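Local coordinates for mitogen-activated protein kinase, putative (Map kinase-like protein) (Leishmania major, PDB 3PG1) that probably phosphorylates serine and threonine residues of target proteins with ATP, as a MAP kinase-like enzyme of the eukaryotic protein kinase fold, at residues H196-F208 with A232-I246. Numbering follows the deposited sequence.
Sequences HRWYRAPELVMQF and ALFRGSTFYNQLNKI
In the C-terminal lobe of this kinase, the P+1 loop and APE motif meet the segment that leads into helix 239-250. Trp198 and Arg197 both donate to the carbonyl of Gly236. Trp198 NE1 lies 2.9 Å from Gly236 O, in the carbonyl plane on a lone pair, though the bond is bent (139°). Arg197 NE is also 2.9 Å from Gly236 O, and this bond is nearly straight (170°). Its donor is tilted from the carbonyl plane. Two side chains thus grip one backbone oxygen.

The indole lies against the 234-236 backbone. Arg235 CA sits over the five-membered ring, 3.6 Å from its centroid, in a CH-pi contact. With CG anti to its carbonyl carbon (chi1 -58°), Arg235 carries CG and CD on over the six-membered ring. The guanidinium stands almost perpendicular to the indole and bonds back to Ala232 O. At the benzo end, Ala232 CB approaches Trp198 CE3 to 3.5 Å.

Gln242 supports this turn from the helix. Its NE2 donates to Phe234 O (3.1 Å), while OE1 takes a weak bond from Gly236 N. A water also joins Trp198 O to Phe234 N. Thr238 and Asn241 form a capping box at the helix start.

Farther along, the contact is apolar. Val205 CG1 rests 3.9 Å from Leu243 CG and also meets Phe239. The side chains of Met206 and Leu243 cross at about a right angle, with Met206 CG touching Leu243 CD1. Pro202 faces Leu243 and Ile246 more loosely. Away from segment 232-246, Arg200 forms a salt bridge with Asp159. Glu203 of the APE motif pairs with Arg308, the Glu-Arg salt bridge characteristic of the eukaryotic protein kinase fold.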
loop_
_atom_site.group_PDB
_atom_site.type_symbol
_atom_site.label_atom_id
_atom_site.label_comp_id
_atom_site.label_asym_id
_atom_site.label_seq_id
_atom_site.Cartn_x
_atom_site.Cartn_y
_atom_site.Cartn_z
ATOM N N HIS A 196 4.471 -8.846 -0.687
ATOM C CA HIS A 196 5.288 -10.045 -0.869
ATOM C C HIS A 196 6.539 -9.729 -1.724
ATOM O O HIS A 196 6.559 -8.739 -2.486
ATOM C CB HIS A 196 4.444 -11.139 -1.579
ATOM C CG HIS A 196 4.752 -12.554 -1.191
ATOM N ND1 HIS A 196 3.741 -13.516 -1.082
ATOM C CD2 HIS A 196 5.936 -13.138 -0.882
ATOM C CE1 HIS A 196 4.354 -14.647 -0.767
ATOM N NE2 HIS A 196 5.674 -14.474 -0.636
ATOM N N ARG A 197 7.571 -10.614 -1.622
ATOM C CA ARG A 197 8.779 -10.590 -2.448
ATOM C C ARG A 197 8.403 -10.635 -3.980
ATOM O O ARG A 197 9.088 -10.053 -4.815
ATOM C CB ARG A 197 9.709 -11.760 -2.052
ATOM C CG ARG A 197 9.026 -13.144 -1.835
ATOM C CD ARG A 197 9.995 -14.263 -1.491
ATOM N NE ARG A 197 9.465 -15.589 -1.817
ATOM C CZ ARG A 197 8.762 -16.345 -0.977
ATOM N NH1 ARG A 197 8.505 -15.917 0.255
ATOM N NH2 ARG A 197 8.318 -17.541 -1.359
ATOM N N TRP A 198 7.242 -11.231 -4.307
ATOM C CA TRP A 198 6.746 -11.410 -5.671
ATOM C C TRP A 198 6.419 -10.139 -6.464
ATOM O O TRP A 198 6.388 -10.191 -7.700
ATOM C CB TRP A 198 5.550 -12.386 -5.696
ATOM C CG TRP A 198 5.814 -13.781 -5.181
ATOM C CD1 TRP A 198 7.028 -14.344 -4.869
ATOM C CD2 TRP A 198 4.843 -14.818 -5.030
ATOM N NE1 TRP A 198 6.862 -15.657 -4.503
ATOM C CE2 TRP A 198 5.524 -15.973 -4.569
ATOM C CE3 TRP A 198 3.438 -14.875 -5.193
ATOM C CZ2 TRP A 198 4.860 -17.193 -4.331
ATOM C CZ3 TRP A 198 2.782 -16.070 -4.928
ATOM C CH2 TRP A 198 3.489 -17.213 -4.507
ATOM N N TYR A 199 6.208 -9.005 -5.772
ATOM C CA TYR A 199 5.808 -7.740 -6.419
ATOM C C TYR A 199 6.882 -6.677 -6.365
ATOM O O TYR A 199 6.599 -5.554 -6.719
ATOM C CB TYR A 199 4.494 -7.218 -5.767
ATOM C CG TYR A 199 3.410 -8.281 -5.755
ATOM C CD1 TYR A 199 2.478 -8.364 -6.785
ATOM C CD2 TYR A 199 3.349 -9.236 -4.735
ATOM C CE1 TYR A 199 1.523 -9.384 -6.814
ATOM C CE2 TYR A 199 2.410 -10.263 -4.762
ATOM C CZ TYR A 199 1.489 -10.325 -5.797
ATOM O OH TYR A 199 0.537 -11.320 -5.816
ATOM N N ARG A 200 8.097 -7.016 -5.890
ATOM C CA ARG A 200 9.192 -6.057 -5.720
ATOM C C ARG A 200 9.917 -5.822 -7.024
ATOM O O ARG A 200 10.346 -6.770 -7.689
ATOM C CB ARG A 200 10.196 -6.542 -4.649
ATOM C CG ARG A 200 9.569 -6.773 -3.279
ATOM C CD ARG A 200 10.163 -5.901 -2.198
ATOM N NE ARG A 200 9.657 -6.267 -0.871
ATOM C CZ ARG A 200 8.483 -5.883 -0.369
ATOM N NH1 ARG A 200 7.659 -5.127 -1.085
ATOM N NH2 ARG A 200 8.108 -6.289 0.837
ATOM N N ALA A 201 10.111 -4.544 -7.338
ATOM C CA ALA A 201 10.795 -4.066 -8.526
ATOM C C ALA A 201 12.228 -4.586 -8.475
ATOM O O ALA A 201 12.751 -4.769 -7.371
ATOM C CB ALA A 201 10.782 -2.544 -8.529
ATOM N N PRO A 202 12.880 -4.803 -9.632
ATOM C CA PRO A 202 14.302 -5.272 -9.626
ATOM C C PRO A 202 15.228 -4.437 -8.753
ATOM O O PRO A 202 15.983 -5.012 -7.978
ATOM C CB PRO A 202 14.693 -5.204 -11.107
ATOM C CG PRO A 202 13.380 -5.453 -11.815
ATOM C CD PRO A 202 12.371 -4.690 -11.010
ATOM N N GLU A 203 15.078 -3.101 -8.760
ATOM C CA GLU A 203 15.893 -2.241 -7.885
ATOM C C GLU A 203 15.643 -2.481 -6.377
ATOM O O GLU A 203 16.577 -2.309 -5.609
ATOM C CB GLU A 203 15.785 -0.723 -8.269
ATOM C CG GLU A 203 14.367 -0.128 -8.187
ATOM C CD GLU A 203 13.459 -0.236 -9.406
ATOM O OE1 GLU A 203 12.589 0.651 -9.544
ATOM O OE2 GLU A 203 13.584 -1.200 -10.202
ATOM N N LEU A 204 14.420 -2.914 -5.944
ATOM C CA LEU A 204 14.237 -3.239 -4.505
ATOM C C LEU A 204 14.810 -4.614 -4.208
ATOM O O LEU A 204 15.359 -4.831 -3.127
ATOM C CB LEU A 204 12.760 -3.194 -4.071
ATOM C CG LEU A 204 12.075 -1.782 -4.127
ATOM C CD1 LEU A 204 10.673 -1.884 -3.664
ATOM C CD2 LEU A 204 12.807 -0.756 -3.193
ATOM N N VAL A 205 14.703 -5.564 -5.170
ATOM C CA VAL A 205 15.277 -6.920 -4.955
ATOM C C VAL A 205 16.810 -6.734 -4.807
ATOM O O VAL A 205 17.450 -7.451 -4.036
ATOM C CB VAL A 205 14.932 -7.888 -6.148
ATOM C CG1 VAL A 205 15.670 -9.240 -6.004
ATOM C CG2 VAL A 205 13.397 -8.096 -6.293
ATOM N N MET A 206 17.390 -5.779 -5.583
ATOM C CA MET A 206 18.831 -5.481 -5.533
ATOM C C MET A 206 19.193 -4.441 -4.461
ATOM O O MET A 206 20.311 -3.913 -4.454
ATOM C CB MET A 206 19.363 -5.127 -6.915
ATOM C CG MET A 206 19.146 -6.253 -7.939
ATOM S SD MET A 206 19.914 -5.885 -9.530
ATOM C CE MET A 206 18.921 -4.449 -10.078
ATOM N N GLN A 207 18.256 -4.176 -3.537
ATOM C CA GLN A 207 18.474 -3.330 -2.350
ATOM C C GLN A 207 19.059 -1.955 -2.653
ATOM O O GLN A 207 19.836 -1.431 -1.856
ATOM C CB GLN A 207 19.389 -4.092 -1.323
ATOM C CG GLN A 207 18.838 -5.444 -0.899
ATOM C CD GLN A 207 19.880 -6.416 -0.361
ATOM O OE1 GLN A 207 21.116 -6.272 -0.534
ATOM N NE2 GLN A 207 19.375 -7.462 0.272
ATOM N N PHE A 208 18.701 -1.369 -3.804
ATOM C CA PHE A 208 19.162 -0.028 -4.166
ATOM C C PHE A 208 18.537 1.029 -3.239
ATOM O O PHE A 208 17.317 1.103 -3.073
ATOM C CB PHE A 208 18.826 0.273 -5.624
ATOM C CG PHE A 208 19.352 1.579 -6.160
ATOM C CD1 PHE A 208 20.715 1.869 -6.123
ATOM C CD2 PHE A 208 18.504 2.475 -6.802
ATOM C CE1 PHE A 208 21.215 3.059 -6.684
ATOM C CE2 PHE A 208 19.007 3.683 -7.333
ATOM C CZ PHE A 208 20.354 3.968 -7.250
ATOM N N ALA A 232 0.181 -15.271 -9.617
ATOM C CA ALA A 232 1.244 -14.252 -9.607
ATOM C C ALA A 232 2.256 -14.546 -10.700
ATOM O O ALA A 232 2.486 -15.706 -11.065
ATOM C CB ALA A 232 1.903 -14.129 -8.235
ATOM N N LEU A 233 2.762 -13.490 -11.280
ATOM C CA LEU A 233 3.663 -13.522 -12.415
ATOM C C LEU A 233 5.071 -14.045 -12.101
ATOM O O LEU A 233 5.593 -14.834 -12.868
ATOM C CB LEU A 233 3.746 -12.089 -13.005
ATOM C CG LEU A 233 4.543 -11.925 -14.271
ATOM C CD1 LEU A 233 4.047 -12.881 -15.332
ATOM C CD2 LEU A 233 4.459 -10.484 -14.768
ATOM N N PHE A 234 5.701 -13.555 -11.027
ATOM C CA PHE A 234 7.087 -13.872 -10.665
ATOM C C PHE A 234 7.146 -14.445 -9.269
ATOM O O PHE A 234 7.350 -13.712 -8.273
ATOM C CB PHE A 234 7.946 -12.609 -10.770
ATOM C CG PHE A 234 7.967 -11.878 -12.105
ATOM C CD1 PHE A 234 7.578 -10.539 -12.193
ATOM C CD2 PHE A 234 8.365 -12.529 -13.272
ATOM C CE1 PHE A 234 7.657 -9.841 -13.417
ATOM C CE2 PHE A 234 8.408 -11.842 -14.497
ATOM C CZ PHE A 234 8.094 -10.486 -14.549
ATOM N N ARG A 235 6.986 -15.765 -9.196
ATOM C CA ARG A 235 6.855 -16.500 -7.922
ATOM C C ARG A 235 8.148 -17.111 -7.455
ATOM O O ARG A 235 8.223 -18.313 -7.283
ATOM C CB ARG A 235 5.721 -17.553 -8.009
ATOM C CG ARG A 235 4.380 -16.898 -8.354
ATOM C CD ARG A 235 3.195 -17.870 -8.347
ATOM N NE ARG A 235 3.414 -19.103 -9.106
ATOM C CZ ARG A 235 3.449 -19.206 -10.434
ATOM N NH1 ARG A 235 3.361 -18.119 -11.195
ATOM N NH2 ARG A 235 3.603 -20.391 -11.011
ATOM N N GLY A 236 9.160 -16.269 -7.238
ATOM C CA GLY A 236 10.467 -16.740 -6.819
ATOM C C GLY A 236 10.542 -16.986 -5.326
ATOM O O GLY A 236 9.658 -16.574 -4.576
ATOM N N SER A 237 11.618 -17.594 -4.883
ATOM C CA SER A 237 11.816 -17.887 -3.456
ATOM C C SER A 237 13.161 -17.399 -2.946
ATOM O O SER A 237 13.468 -17.584 -1.761
ATOM C CB SER A 237 11.690 -19.384 -3.212
ATOM O OG SER A 237 12.737 -20.085 -3.868
ATOM N N THR A 238 14.016 -16.875 -3.840
ATOM C CA THR A 238 15.358 -16.430 -3.442
ATOM C C THR A 238 15.702 -15.216 -4.246
ATOM O O THR A 238 15.068 -14.945 -5.273
ATOM C CB THR A 238 16.495 -17.503 -3.674
ATOM O OG1 THR A 238 16.742 -17.669 -5.079
ATOM C CG2 THR A 238 16.219 -18.871 -3.023
ATOM N N PHE A 239 16.757 -14.518 -3.838
ATOM C CA PHE A 239 17.269 -13.361 -4.570
ATOM C C PHE A 239 17.587 -13.767 -6.045
ATOM O O PHE A 239 17.168 -13.080 -6.963
ATOM C CB PHE A 239 18.560 -12.868 -3.854
ATOM C CG PHE A 239 19.358 -11.838 -4.619
ATOM C CD1 PHE A 239 19.105 -10.478 -4.460
ATOM C CD2 PHE A 239 20.435 -12.218 -5.410
ATOM C CE1 PHE A 239 19.841 -9.528 -5.178
ATOM C CE2 PHE A 239 21.163 -11.274 -6.126
ATOM C CZ PHE A 239 20.874 -9.928 -5.987
ATOM N N TYR A 240 18.316 -14.882 -6.261
ATOM C CA TYR A 240 18.692 -15.252 -7.633
ATOM C C TYR A 240 17.548 -15.764 -8.479
ATOM O O TYR A 240 17.461 -15.425 -9.663
ATOM C CB TYR A 240 19.836 -16.277 -7.657
ATOM C CG TYR A 240 21.130 -15.798 -7.036
ATOM C CD1 TYR A 240 21.930 -14.859 -7.684
ATOM C CD2 TYR A 240 21.577 -16.311 -5.821
ATOM C CE1 TYR A 240 23.139 -14.443 -7.136
ATOM C CE2 TYR A 240 22.776 -15.886 -5.257
ATOM C CZ TYR A 240 23.556 -14.952 -5.918
ATOM O OH TYR A 240 24.771 -14.578 -5.409
ATOM N N ASN A 241 16.696 -16.615 -7.896
ATOM C CA ASN A 241 15.636 -17.218 -8.664
ATOM C C ASN A 241 14.490 -16.269 -8.958
ATOM O O ASN A 241 13.792 -16.462 -9.949
ATOM C CB ASN A 241 15.263 -18.626 -8.186
ATOM C CG ASN A 241 14.334 -18.698 -6.986
ATOM O OD1 ASN A 241 13.430 -17.907 -6.846
ATOM N ND2 ASN A 241 14.526 -19.681 -6.106
ATOM N N GLN A 242 14.344 -15.209 -8.140
ATOM C CA GLN A 242 13.357 -14.143 -8.364
ATOM C C GLN A 242 13.862 -13.317 -9.554
ATOM O O GLN A 242 13.117 -13.040 -10.501
ATOM C CB GLN A 242 13.230 -13.229 -7.107
ATOM C CG GLN A 242 12.176 -12.069 -7.282
ATOM C CD GLN A 242 10.740 -12.583 -7.315
ATOM O OE1 GLN A 242 10.417 -13.614 -6.750
ATOM N NE2 GLN A 242 9.829 -11.854 -7.930
ATOM N N LEU A 243 15.132 -12.949 -9.527
ATOM C CA LEU A 243 15.723 -12.198 -10.657
ATOM C C LEU A 243 15.726 -13.018 -11.937
ATOM O O LEU A 243 15.470 -12.459 -13.009
ATOM C CB LEU A 243 17.127 -11.681 -10.343
ATOM C CG LEU A 243 17.169 -10.464 -9.369
ATOM C CD1 LEU A 243 18.598 -10.152 -8.945
ATOM C CD2 LEU A 243 16.441 -9.170 -9.978
ATOM N N ASN A 244 15.960 -14.341 -11.824
ATOM C CA ASN A 244 15.911 -15.210 -12.984
ATOM C C ASN A 244 14.507 -15.262 -13.588
ATOM O O ASN A 244 14.374 -15.169 -14.796
ATOM C CB ASN A 244 16.421 -16.626 -12.654
ATOM C CG ASN A 244 16.509 -17.479 -13.891
ATOM O OD1 ASN A 244 17.422 -17.325 -14.699
ATOM N ND2 ASN A 244 15.596 -18.417 -14.049
ATOM N N LYS A 245 13.468 -15.419 -12.758
ATOM C CA LYS A 245 12.081 -15.429 -13.226
ATOM C C LYS A 245 11.719 -14.138 -13.944
ATOM O O LYS A 245 10.993 -14.163 -14.935
ATOM C CB LYS A 245 11.127 -15.682 -12.047
ATOM C CG LYS A 245 11.109 -17.201 -11.730
ATOM C CD LYS A 245 10.462 -17.500 -10.401
ATOM C CE LYS A 245 10.670 -18.949 -10.016
ATOM N NZ LYS A 245 12.051 -19.183 -9.502
ATOM N N ILE A 246 12.250 -13.007 -13.458
ATOM C CA ILE A 246 11.969 -11.710 -14.059
ATOM C C ILE A 246 12.641 -11.622 -15.439
ATOM O O ILE A 246 11.990 -11.247 -16.427
ATOM C CB ILE A 246 12.451 -10.563 -13.109
ATOM C CG1 ILE A 246 11.562 -10.463 -11.840
ATOM C CG2 ILE A 246 12.517 -9.213 -13.888
ATOM C CD1 ILE A 246 12.102 -9.400 -10.699
HETATM O O HOH W 1 10.298 -9.416 -7.347
HETATM O O HOH W 2 4.582 -11.332 -9.366
#